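Local coordinates for protein yersinopine synthase (PDB 6C4M) that catalyses the NADPH-dependent reductive condensation of pyruvate with an aminobutanoate-histidine intermediate, the last step in making the metallophore yersinopine, at residues Arg107-Ala111 with Val135-Ser139; Val160-Ser166 with Ile213-Trp219; Asp306-Leu310 with Val422-Ala427. All coordinates share one frame; numbering follows the deposited sequence.

Contact 1 (Arg107-Ala111 with Val135-Ser139). With NAP (NADP nicotinamide-adenine-dinucleotide phosphate), chain B.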
loop_
_atom_site.group_PDB
_atom_site.type_symbol
_atom_site.label_atom_id
_atom_site.label_comp_id
_atom_site.label_asym_id
_atom_site.label_seq_id
_atom_site.Cartn_x
_atom_site.Cartn_y
_atom_site.Cartn_z
ATOM N N ARG A 107 0.065 47.321 0.860
ATOM C CA ARG A 107 0.088 45.916 0.479
ATOM C C ARG A 107 -1.066 45.233 1.195
ATOM O O ARG A 107 -1.236 45.387 2.415
ATOM C CB ARG A 107 1.446 45.289 0.832
ATOM C CG ARG A 107 1.547 43.826 0.583
ATOM C CD ARG A 107 2.818 43.268 1.184
ATOM N NE ARG A 107 4.033 43.783 0.566
ATOM C CZ ARG A 107 5.025 44.376 1.230
ATOM N NH1 ARG A 107 4.949 44.567 2.542
ATOM N NH2 ARG A 107 6.117 44.762 0.584
ATOM N N LEU A 108 -1.900 44.549 0.414
ATOM C CA LEU A 108 -2.881 43.617 0.938
ATOM C C LEU A 108 -2.417 42.191 0.659
ATOM O O LEU A 108 -1.959 41.876 -0.448
ATOM C CB LEU A 108 -4.258 43.815 0.312
ATOM C CG LEU A 108 -4.867 45.205 0.375
ATOM C CD1 LEU A 108 -6.268 45.131 -0.217
ATOM C CD2 LEU A 108 -4.877 45.724 1.807
ATOM N N ILE A 109 -2.521 41.338 1.669
ATOM C CA ILE A 109 -2.225 39.915 1.502
ATOM C C ILE A 109 -3.515 39.147 1.774
ATOM O O ILE A 109 -4.101 39.261 2.861
ATOM C CB ILE A 109 -1.078 39.441 2.408
ATOM C CG1 ILE A 109 0.182 40.311 2.170
ATOM C CG2 ILE A 109 -0.807 37.945 2.134
ATOM C CD1 ILE A 109 1.387 39.996 3.031
ATOM N N LEU A 110 -3.981 38.387 0.775
ATOM C CA LEU A 110 -5.191 37.571 0.937
ATOM C C LEU A 110 -4.772 36.249 1.535
ATOM O O LEU A 110 -4.171 35.414 0.866
ATOM C CB LEU A 110 -5.930 37.380 -0.383
ATOM C CG LEU A 110 -6.801 38.585 -0.735
ATOM C CD1 LEU A 110 -7.351 38.493 -2.140
ATOM C CD2 LEU A 110 -7.954 38.648 0.210
ATOM N N ALA A 111 -5.037 36.109 2.829
ATOM C CA ALA A 111 -4.811 34.887 3.575
ATOM C C ALA A 111 -6.099 34.136 3.865
ATOM O O ALA A 111 -6.106 33.280 4.754
ATOM C CB ALA A 111 -4.101 35.182 4.896
ATOM N N VAL A 135 -1.136 43.390 -4.246
ATOM C CA VAL A 135 -2.067 42.429 -3.697
ATOM C C VAL A 135 -1.456 41.047 -3.875
ATOM O O VAL A 135 -1.185 40.631 -5.006
ATOM C CB VAL A 135 -3.426 42.508 -4.398
ATOM C CG1 VAL A 135 -4.299 41.374 -3.945
ATOM C CG2 VAL A 135 -4.082 43.868 -4.108
ATOM N N ILE A 136 -1.225 40.353 -2.768
ATOM C CA ILE A 136 -0.560 39.055 -2.776
ATOM C C ILE A 136 -1.583 37.980 -2.442
ATOM O O ILE A 136 -2.321 38.104 -1.462
ATOM C CB ILE A 136 0.619 39.028 -1.789
ATOM C CG1 ILE A 136 1.628 40.148 -2.142
ATOM C CG2 ILE A 136 1.322 37.679 -1.817
ATOM C CD1 ILE A 136 2.701 40.362 -1.109
ATOM N N LEU A 137 -1.585 36.902 -3.236
ATOM C CA LEU A 137 -2.492 35.766 -3.065
ATOM C C LEU A 137 -1.677 34.659 -2.375
ATOM O O LEU A 137 -0.825 33.999 -2.987
ATOM C CB LEU A 137 -3.076 35.374 -4.420
ATOM C CG LEU A 137 -3.738 36.538 -5.196
ATOM C CD1 LEU A 137 -4.416 36.029 -6.436
ATOM C CD2 LEU A 137 -4.709 37.369 -4.376
ATOM N N LEU A 138 -1.906 34.511 -1.065
ATOM C CA LEU A 138 -1.014 33.713 -0.241
ATOM C C LEU A 138 -1.047 32.242 -0.644
ATOM O O LEU A 138 -0.007 31.573 -0.631
ATOM C CB LEU A 138 -1.373 33.885 1.236
ATOM C CG LEU A 138 -0.450 33.147 2.238
ATOM C CD1 LEU A 138 0.948 33.729 2.245
ATOM C CD2 LEU A 138 -1.017 33.221 3.647
ATOM N N SER A 139 -2.229 31.710 -0.994
ATOM C CA SER A 139 -2.358 30.312 -1.428
ATOM C C SER A 139 -3.368 30.269 -2.568
ATOM O O SER A 139 -4.550 29.977 -2.375
ATOM C CB SER A 139 -2.772 29.386 -0.297
ATOM O OG SER A 139 -2.625 28.038 -0.732
HETATM P PA NAP B . -8.032 29.109 7.148
HETATM O O1A NAP B . -7.774 28.811 5.722
HETATM O O2A NAP B . -8.760 27.941 7.865
HETATM O O5B NAP B . -8.932 30.482 7.213
HETATM C C5B NAP B . -8.195 31.695 6.944
HETATM C C4B NAP B . -9.172 32.876 7.104
HETATM O O4B NAP B . -10.323 32.637 6.083
HETATM C C3B NAP B . -9.706 32.906 8.272
HETATM O O3B NAP B . -9.917 34.285 8.711
HETATM C C2B NAP B . -11.181 32.199 8.099
HETATM O O2B NAP B . -12.108 32.713 9.118
HETATM C C1B NAP B . -11.596 32.537 6.932
HETATM N N9A NAP B . -12.304 31.381 6.380
HETATM C C8A NAP B . -12.057 30.064 6.287
HETATM N N7A NAP B . -13.137 29.544 5.685
HETATM C C5A NAP B . -14.021 30.557 5.424
HETATM C C6A NAP B . -15.247 30.480 4.811
HETATM N N6A NAP B . -16.063 29.403 4.251
HETATM N N1A NAP B . -15.970 31.603 4.643
HETATM C C2A NAP B . -15.478 32.814 5.071
HETATM N N3A NAP B . -14.259 32.883 5.680
HETATM C C4A NAP B . -13.523 31.727 5.850
HETATM O O3 NAP B . -6.567 29.357 7.882
HETATM P PN NAP B . -5.062 29.144 7.330
HETATM O O1N NAP B . -4.289 30.218 7.961
HETATM O O2N NAP B . -4.647 27.731 7.806
HETATM O O5D NAP B . -4.894 29.156 5.669
HETATM C C5D NAP B . -4.496 30.363 4.967
HETATM C C4D NAP B . -4.419 29.991 3.472
HETATM O O4D NAP B . -3.293 28.880 3.252
HETATM C C3D NAP B . -5.522 29.459 2.988
HETATM O O3D NAP B . -5.526 29.793 1.515
HETATM C C2D NAP B . -5.363 27.937 3.079
HETATM O O2D NAP B . -6.022 27.373 2.045
HETATM C C1D NAP B . -3.850 27.776 2.836
HETATM N N1N NAP B . -3.219 26.637 3.547
HETATM C C2N NAP B . -2.743 26.750 4.807
HETATM C C3N NAP B . -2.124 25.632 5.410
HETATM C C7N NAP B . -1.573 25.715 6.850
HETATM O O7N NAP B . -0.690 25.039 7.204
HETATM N N7N NAP B . -2.192 26.660 7.739
HETATM C C4N NAP B . -2.014 24.448 4.736
HETATM C C5N NAP B . -2.494 24.342 3.487
HETATM C C6N NAP B . -3.097 25.448 2.875
HETATM P P2B NAP B . -12.148 32.000 10.660
HETATM O O1X NAP B . -13.004 30.756 10.549
HETATM O O2X NAP B . -10.771 31.624 11.091
HETATM O O3X NAP B . -12.812 32.962 11.618
HETATM O O HOH W 1 -4.711 32.736 0.209
#

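Contact 2 (Val160-Ser166 with Ile213-Trp219)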
loop_
_atom_site.group_PDB
_atom_site.type_symbol
_atom_site.label_atom_id
_atom_site.label_comp_id
_atom_site.label_asym_id
_atom_site.label_seq_id
_atom_site.Cartn_x
_atom_site.Cartn_y
_atom_site.Cartn_z
ATOM N N VAL A 160 -1.643 48.264 -9.679
ATOM C CA VAL A 160 -1.300 47.419 -8.535
ATOM C C VAL A 160 -0.723 46.082 -8.991
ATOM O O VAL A 160 -1.214 45.453 -9.936
ATOM C CB VAL A 160 -2.537 47.228 -7.645
ATOM C CG1 VAL A 160 -2.284 46.187 -6.527
ATOM C CG2 VAL A 160 -2.898 48.580 -7.058
ATOM N N GLU A 161 0.353 45.660 -8.328
ATOM C CA GLU A 161 1.014 44.408 -8.654
ATOM C C GLU A 161 0.266 43.237 -8.016
ATOM O O GLU A 161 -0.021 43.252 -6.813
ATOM C CB GLU A 161 2.475 44.463 -8.192
ATOM C CG GLU A 161 3.300 43.224 -8.556
ATOM C CD GLU A 161 4.800 43.430 -8.319
ATOM O OE1 GLU A 161 5.176 44.567 -7.925
ATOM O OE2 GLU A 161 5.595 42.464 -8.528
ATOM N N VAL A 162 -0.095 42.249 -8.832
ATOM C CA VAL A 162 -0.822 41.060 -8.371
ATOM C C VAL A 162 0.153 39.898 -8.368
ATOM O O VAL A 162 0.743 39.581 -9.404
ATOM C CB VAL A 162 -2.038 40.746 -9.255
ATOM C CG1 VAL A 162 -2.715 39.488 -8.788
ATOM C CG2 VAL A 162 -3.018 41.915 -9.221
ATOM N N ILE A 163 0.338 39.277 -7.204
ATOM C CA ILE A 163 1.265 38.168 -7.048
ATOM C C ILE A 163 0.507 36.954 -6.519
ATOM O O ILE A 163 -0.087 36.999 -5.434
ATOM C CB ILE A 163 2.438 38.539 -6.126
ATOM C CG1 ILE A 163 3.330 39.605 -6.792
ATOM C CG2 ILE A 163 3.278 37.320 -5.836
ATOM C CD1 ILE A 163 4.394 40.138 -5.893
ATOM N N SER A 164 0.531 35.876 -7.293
ATOM C CA SER A 164 0.069 34.553 -6.876
ATOM C C SER A 164 1.225 33.685 -6.385
ATOM O O SER A 164 2.207 33.490 -7.104
ATOM C CB SER A 164 -0.608 33.825 -8.033
ATOM O OG SER A 164 -1.950 34.214 -8.207
ATOM N N LEU A 165 1.088 33.159 -5.170
ATOM C CA LEU A 165 1.940 32.100 -4.651
ATOM C C LEU A 165 1.244 30.762 -4.851
ATOM O O LEU A 165 0.044 30.646 -4.595
ATOM C CB LEU A 165 2.237 32.313 -3.167
ATOM C CG LEU A 165 2.970 33.630 -2.846
ATOM C CD1 LEU A 165 2.694 34.040 -1.431
ATOM C CD2 LEU A 165 4.443 33.458 -3.072
ATOM N N SER A 166 2.021 29.758 -5.279
ATOM C CA SER A 166 1.462 28.448 -5.603
ATOM C C SER A 166 0.796 27.801 -4.400
ATOM O O SER A 166 -0.198 27.085 -4.556
ATOM C CB SER A 166 2.552 27.533 -6.155
ATOM O OG SER A 166 3.696 27.480 -5.306
ATOM N N ILE A 213 8.358 27.427 -3.465
ATOM C CA ILE A 213 7.103 28.050 -3.836
ATOM C C ILE A 213 7.295 28.640 -5.219
ATOM O O ILE A 213 8.353 29.204 -5.524
ATOM C CB ILE A 213 6.700 29.149 -2.835
ATOM C CG1 ILE A 213 6.478 28.576 -1.429
ATOM C CG2 ILE A 213 5.484 29.864 -3.307
ATOM C CD1 ILE A 213 5.364 27.539 -1.334
ATOM N N TYR A 214 6.280 28.517 -6.051
ATOM C CA TYR A 214 6.272 29.125 -7.368
ATOM C C TYR A 214 5.474 30.416 -7.277
ATOM O O TYR A 214 4.420 30.444 -6.645
ATOM C CB TYR A 214 5.645 28.189 -8.402
ATOM C CG TYR A 214 6.425 26.928 -8.632
ATOM C CD1 TYR A 214 6.230 25.816 -7.828
ATOM C CD2 TYR A 214 7.368 26.845 -9.650
ATOM C CE1 TYR A 214 6.957 24.655 -8.029
ATOM C CE2 TYR A 214 8.102 25.680 -9.855
ATOM C CZ TYR A 214 7.868 24.589 -9.051
ATOM O OH TYR A 214 8.592 23.448 -9.233
ATOM N N LEU A 215 5.976 31.496 -7.871
ATOM C CA LEU A 215 5.172 32.702 -7.864
ATOM C C LEU A 215 5.367 33.482 -9.153
ATOM O O LEU A 215 6.265 33.201 -9.951
ATOM C CB LEU A 215 5.467 33.537 -6.621
ATOM C CG LEU A 215 6.884 34.052 -6.367
ATOM C CD1 LEU A 215 7.255 35.036 -7.364
ATOM C CD2 LEU A 215 6.961 34.696 -4.988
ATOM N N ALA A 216 4.502 34.483 -9.339
ATOM C CA ALA A 216 4.531 35.346 -10.514
ATOM C C ALA A 216 3.638 36.549 -10.241
ATOM O O ALA A 216 2.746 36.493 -9.394
ATOM C CB ALA A 216 4.045 34.603 -11.768
ATOM N N ASN A 217 3.912 37.651 -10.943
ATOM C CA ASN A 217 2.973 38.751 -11.063
ATOM C C ASN A 217 2.428 38.767 -12.480
ATOM O O ASN A 217 2.828 37.976 -13.332
ATOM C CB ASN A 217 3.632 40.079 -10.707
ATOM C CG ASN A 217 4.789 40.417 -11.618
ATOM O OD1 ASN A 217 4.738 40.184 -12.827
ATOM N ND2 ASN A 217 5.832 40.986 -11.044
ATOM N N GLN A 218 1.464 39.638 -12.713
ATOM C CA GLN A 218 0.779 39.599 -13.988
ATOM C C GLN A 218 1.701 39.913 -15.153
ATOM O O GLN A 218 1.366 39.574 -16.291
ATOM C CB GLN A 218 -0.409 40.567 -13.981
ATOM C CG GLN A 218 -0.085 42.078 -13.913
ATOM C CD GLN A 218 -0.110 42.625 -12.490
ATOM O OE1 GLN A 218 0.480 42.057 -11.576
ATOM N NE2 GLN A 218 -0.829 43.721 -12.295
ATOM N N TRP A 219 2.837 40.569 -14.913
ATOM C CA TRP A 219 3.738 40.921 -16.002
ATOM C C TRP A 219 4.815 39.862 -16.245
ATOM O O TRP A 219 5.565 39.970 -17.220
ATOM C CB TRP A 219 4.384 42.300 -15.722
ATOM C CG TRP A 219 3.357 43.368 -15.388
ATOM C CD1 TRP A 219 2.404 43.883 -16.220
ATOM C CD2 TRP A 219 3.182 44.029 -14.128
ATOM N NE1 TRP A 219 1.656 44.822 -15.564
ATOM C CE2 TRP A 219 2.100 44.919 -14.272
ATOM C CE3 TRP A 219 3.837 43.953 -12.894
ATOM C CZ2 TRP A 219 1.650 45.729 -13.231
ATOM C CZ3 TRP A 219 3.395 44.758 -11.857
ATOM C CH2 TRP A 219 2.301 45.637 -12.032
#

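Contact 3 (Asp306-Leu310 with Val422-Ala427)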
loop_
_atom_site.group_PDB
_atom_site.type_symbol
_atom_site.label_atom_id
_atom_site.label_comp_id
_atom_site.label_asym_id
_atom_site.label_seq_id
_atom_site.Cartn_x
_atom_site.Cartn_y
_atom_site.Cartn_z
ATOM N N ASP A 306 -7.131 16.473 -17.548
ATOM C CA ASP A 306 -8.103 17.532 -17.810
ATOM C C ASP A 306 -7.463 18.920 -17.645
ATOM O O ASP A 306 -7.676 19.826 -18.465
ATOM C CB ASP A 306 -9.300 17.391 -16.865
ATOM C CG ASP A 306 -10.205 16.190 -17.190
ATOM O OD1 ASP A 306 -9.961 15.466 -18.183
ATOM O OD2 ASP A 306 -11.188 15.990 -16.441
ATOM N N TYR A 307 -6.699 19.108 -16.563
ATOM C CA TYR A 307 -6.056 20.391 -16.327
ATOM C C TYR A 307 -5.035 20.694 -17.415
ATOM O O TYR A 307 -4.888 21.841 -17.828
ATOM C CB TYR A 307 -5.392 20.412 -14.954
ATOM C CG TYR A 307 -6.321 20.450 -13.741
ATOM C CD1 TYR A 307 -7.553 21.084 -13.773
ATOM C CD2 TYR A 307 -5.930 19.871 -12.545
ATOM C CE1 TYR A 307 -8.377 21.134 -12.639
ATOM C CE2 TYR A 307 -6.739 19.913 -11.411
ATOM C CZ TYR A 307 -7.959 20.531 -11.456
ATOM O OH TYR A 307 -8.759 20.531 -10.304
ATOM N N LYS A 308 -4.346 19.678 -17.920
ATOM C CA LYS A 308 -3.456 19.904 -19.052
ATOM C C LYS A 308 -4.226 20.451 -20.247
ATOM O O LYS A 308 -3.760 21.385 -20.925
ATOM C CB LYS A 308 -2.736 18.619 -19.429
ATOM C CG LYS A 308 -2.066 18.620 -20.789
ATOM C CD LYS A 308 -1.390 17.245 -20.957
ATOM C CE LYS A 308 -0.642 17.124 -22.252
ATOM N NZ LYS A 308 -1.526 17.391 -23.400
ATOM N N ARG A 309 -5.400 19.877 -20.525
ATOM C CA ARG A 309 -6.245 20.379 -21.607
ATOM C C ARG A 309 -6.616 21.834 -21.383
ATOM O O ARG A 309 -6.568 22.644 -22.314
ATOM C CB ARG A 309 -7.526 19.551 -21.728
ATOM C CG ARG A 309 -7.716 18.897 -23.089
ATOM C CD ARG A 309 -9.020 18.034 -23.194
ATOM N NE ARG A 309 -9.160 17.045 -22.114
ATOM C CZ ARG A 309 -8.459 15.919 -22.024
ATOM N NH1 ARG A 309 -7.556 15.626 -22.949
ATOM N NH2 ARG A 309 -8.653 15.084 -21.001
ATOM N N LEU A 310 -7.035 22.170 -20.158
ATOM C CA LEU A 310 -7.484 23.527 -19.868
ATOM C C LEU A 310 -6.328 24.509 -19.910
ATOM O O LEU A 310 -6.423 25.568 -20.538
ATOM C CB LEU A 310 -8.169 23.573 -18.498
ATOM C CG LEU A 310 -8.667 24.941 -18.034
ATOM C CD1 LEU A 310 -9.627 25.528 -19.043
ATOM C CD2 LEU A 310 -9.340 24.839 -16.665
ATOM N N VAL A 422 -13.589 23.337 -23.878
ATOM C CA VAL A 422 -12.649 22.342 -23.374
ATOM C C VAL A 422 -13.439 21.352 -22.528
ATOM O O VAL A 422 -14.141 21.762 -21.599
ATOM C CB VAL A 422 -11.541 22.995 -22.529
ATOM C CG1 VAL A 422 -10.701 21.940 -21.857
ATOM C CG2 VAL A 422 -10.642 23.910 -23.381
ATOM N N VAL A 423 -13.299 20.060 -22.812
ATOM C CA VAL A 423 -13.994 19.032 -22.041
ATOM C C VAL A 423 -13.054 18.507 -20.971
ATOM O O VAL A 423 -11.862 18.283 -21.229
ATOM C CB VAL A 423 -14.507 17.896 -22.951
ATOM C CG1 VAL A 423 -15.314 18.494 -24.105
ATOM C CG2 VAL A 423 -13.375 17.047 -23.459
ATOM N N MET A 424 -13.577 18.366 -19.753
ATOM C CA MET A 424 -12.844 17.804 -18.614
ATOM C C MET A 424 -13.680 16.665 -18.018
ATOM O O MET A 424 -14.361 16.838 -16.994
ATOM C CB MET A 424 -12.537 18.894 -17.582
ATOM C CG MET A 424 -11.720 20.108 -18.127
ATOM S SD MET A 424 -11.640 21.402 -16.882
ATOM C CE MET A 424 -10.281 20.726 -15.967
ATOM N N PRO A 425 -13.658 15.482 -18.641
ATOM C CA PRO A 425 -14.589 14.418 -18.214
ATOM C C PRO A 425 -14.366 13.951 -16.798
ATOM O O PRO A 425 -15.326 13.559 -16.133
ATOM C CB PRO A 425 -14.329 13.288 -19.220
ATOM C CG PRO A 425 -13.686 13.921 -20.366
ATOM C CD PRO A 425 -12.915 15.101 -19.848
ATOM N N THR A 426 -13.130 13.919 -16.308
ATOM C CA THR A 426 -12.945 13.477 -14.931
ATOM C C THR A 426 -13.466 14.526 -13.964
ATOM O O THR A 426 -14.187 14.199 -13.011
ATOM C CB THR A 426 -11.479 13.144 -14.670
ATOM O OG1 THR A 426 -11.085 12.147 -15.609
ATOM C CG2 THR A 426 -11.284 12.600 -13.293
ATOM N N ALA A 427 -13.137 15.803 -14.207
ATOM C CA ALA A 427 -13.713 16.880 -13.404
ATOM C C ALA A 427 -15.241 16.840 -13.418
ATOM O O ALA A 427 -15.890 17.036 -12.386
ATOM C CB ALA A 427 -13.234 18.238 -13.914
HETATM O O HOH W 2 -10.366 12.696 -18.165
#

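Contact 1 (Arg107-Ala111 with Val135-Ser139)
I109 and I136 lie side by side on one face of two parallel strands and point the same way, CG1 of I109 meeting CD1 of I136 at 4.1 Å. CD1 of I136 also lies 3.7 Å from CD of R107, the two side chains crossing at a slant. R107 turns its guanidinium elsewhere, into a salt bridge with E226 and a cation-pi contact with W229. On the reverse face L110 and L137 run alongside each other, and CD1 of L110 packs 3.6 Å from CD2 of L137. Past the strand end L138 swings its side chain across: with CG anti to the backbone N (chi1 -177°), its CD2 comes 3.9 Å from A111 CB. Between the two faces the backbones are joined by a parallel ladder, in which I136 N donates to L108 O, L110 N to I136 O at 2.8 Å, and L138 N to L110 O. A water beyond the last ladder bond, beside NADP, gives a hydrogen to L110 O and accepts one from S139 N, while S139 CB stands 3.3 Å from the ribose O3D of NADP. The two strands, with helix 117-121 between them in sequence, make a beta-alpha-beta unit of the Rossmann-type nucleotide-binding domain: strand 25-28 flanks 107-110, helix 117-121 covers L110 and L137, and strand 161-165 lies along the other edge of 134-137.

Contact 2 (Val160-Ser166 with Ile213-Trp219)
Strands 161-165 and 213-217 run antiparallel, their short axes 4.8 Å apart and 164° between their directions, with S164 and A216 as a hydrogen-bonded pair and L165 and L215 as a non-hydrogen-bonded one. On the face of that second pair the leucines stand side by side and point the same way; their CD2 atoms are only 3.4 Å apart, tighter than usual carbon contact. L165 CD2 also touches CG2 of I213. At this end S166 replaces a regular backbone bond with its side chain. Its OG sits between the backbone N and the carbonyl carbon (chi1 52°), where it accepts from Y214 N at 2.9 Å, while S166 N donates to Y214 O. The same OG lies at the edge of the Y214 ring, whose hydroxyl bonds D328 and which stacks with F253.

The far end is closed by an amide. Q218, its chain bent at chi2, imitates a strand residue: OE1 accepts from V162 N at 2.8 Å and NE2 donates to V160 O at 3.0 Å, the acceptor lying in the amide plane. One face of the W219 ring rests against Q218 CD, and its CZ3 meets CG of E161 at 3.6 Å. N217 crosses E161 at a slant and its ND2 approaches OE2 at 2.9 Å from above the carboxylate plane, the two flat groups turned 68° apart; S224 is a further partner of that oxygen. Together these bonds close both ends of the pairing, where the long strand 203-217 runs antiparallel to strand 161-165 and so extends the otherwise parallel Rossmann-type run of strands 25-28, 107-110, 134-137 and 161-165 into a mixed sheet.

Contact 3 (Asp306-Leu310 with Val422-Ala427)
D306 reaches from helix 294-313 to the N-terminal turn of helix 425-445, whose N-cap residue is M424, and its carboxylate accepts hydrogen bonds from amides of that turn. OD2 takes a hydrogen bond from A427 N at 3.0 Å, nearly straight at 167°, and a weak, bent one from T426 N at 2.8 Å. P425 N has no hydrogen to share, and the bonds come from the next two amides; the helix dipole would probably stabilise the carboxylate's negative charge. CB and CG of D306 meanwhile lean on the backbone and CB of M424.

Y307 starts off away from the partner segment but its ring returns, CD1 lying 3.5 Å from M424 CE, the two side chains crossing at about a right angle. Its hydroxyl bonds the carbonyl of N257, and Y258 meets the ring edge-to-face. One turn after D306, R309 folds back at chi3 and uses two nitrogens: NE donates to V423 O at 3.1 Å, nearly along the carbonyl, while NH2 makes a salt bridge with OD1 of D306. Its CB rests against CG1 of V422. L310 completes the apolar side, its CD2 coming to 4.1 Å from the sulfur of M424, with A417 of helix 401-419 packing against both. A water gives a hydrogen to D306 OD1 at 2.8 Å and lies 2.7 Å from T426 OG1.

Contacts 1 and 2 share one sheet, where strands 134-137 and 161-165 are neighbours and L137 N lies 2.7 Å from I163 O, probably hydrogen-bonded. Both are buried, but contact 1 is mostly aliphatic outside its backbone ladder and borders the cofactor, whereas contact 2 is closed at its ends by side-chain amides, a carboxylate and a serine, with W219 exposed. Contact 3, its centre about 28 Å from that of contact 1 and 24 Å from that of contact 2, is also largely buried, though R309, V423 and P425 are exposed. There a helix meets the loop and first turn of another, and a carboxylate bonded to helix-start amides and held by R309 of its own helix replaces strand pairing.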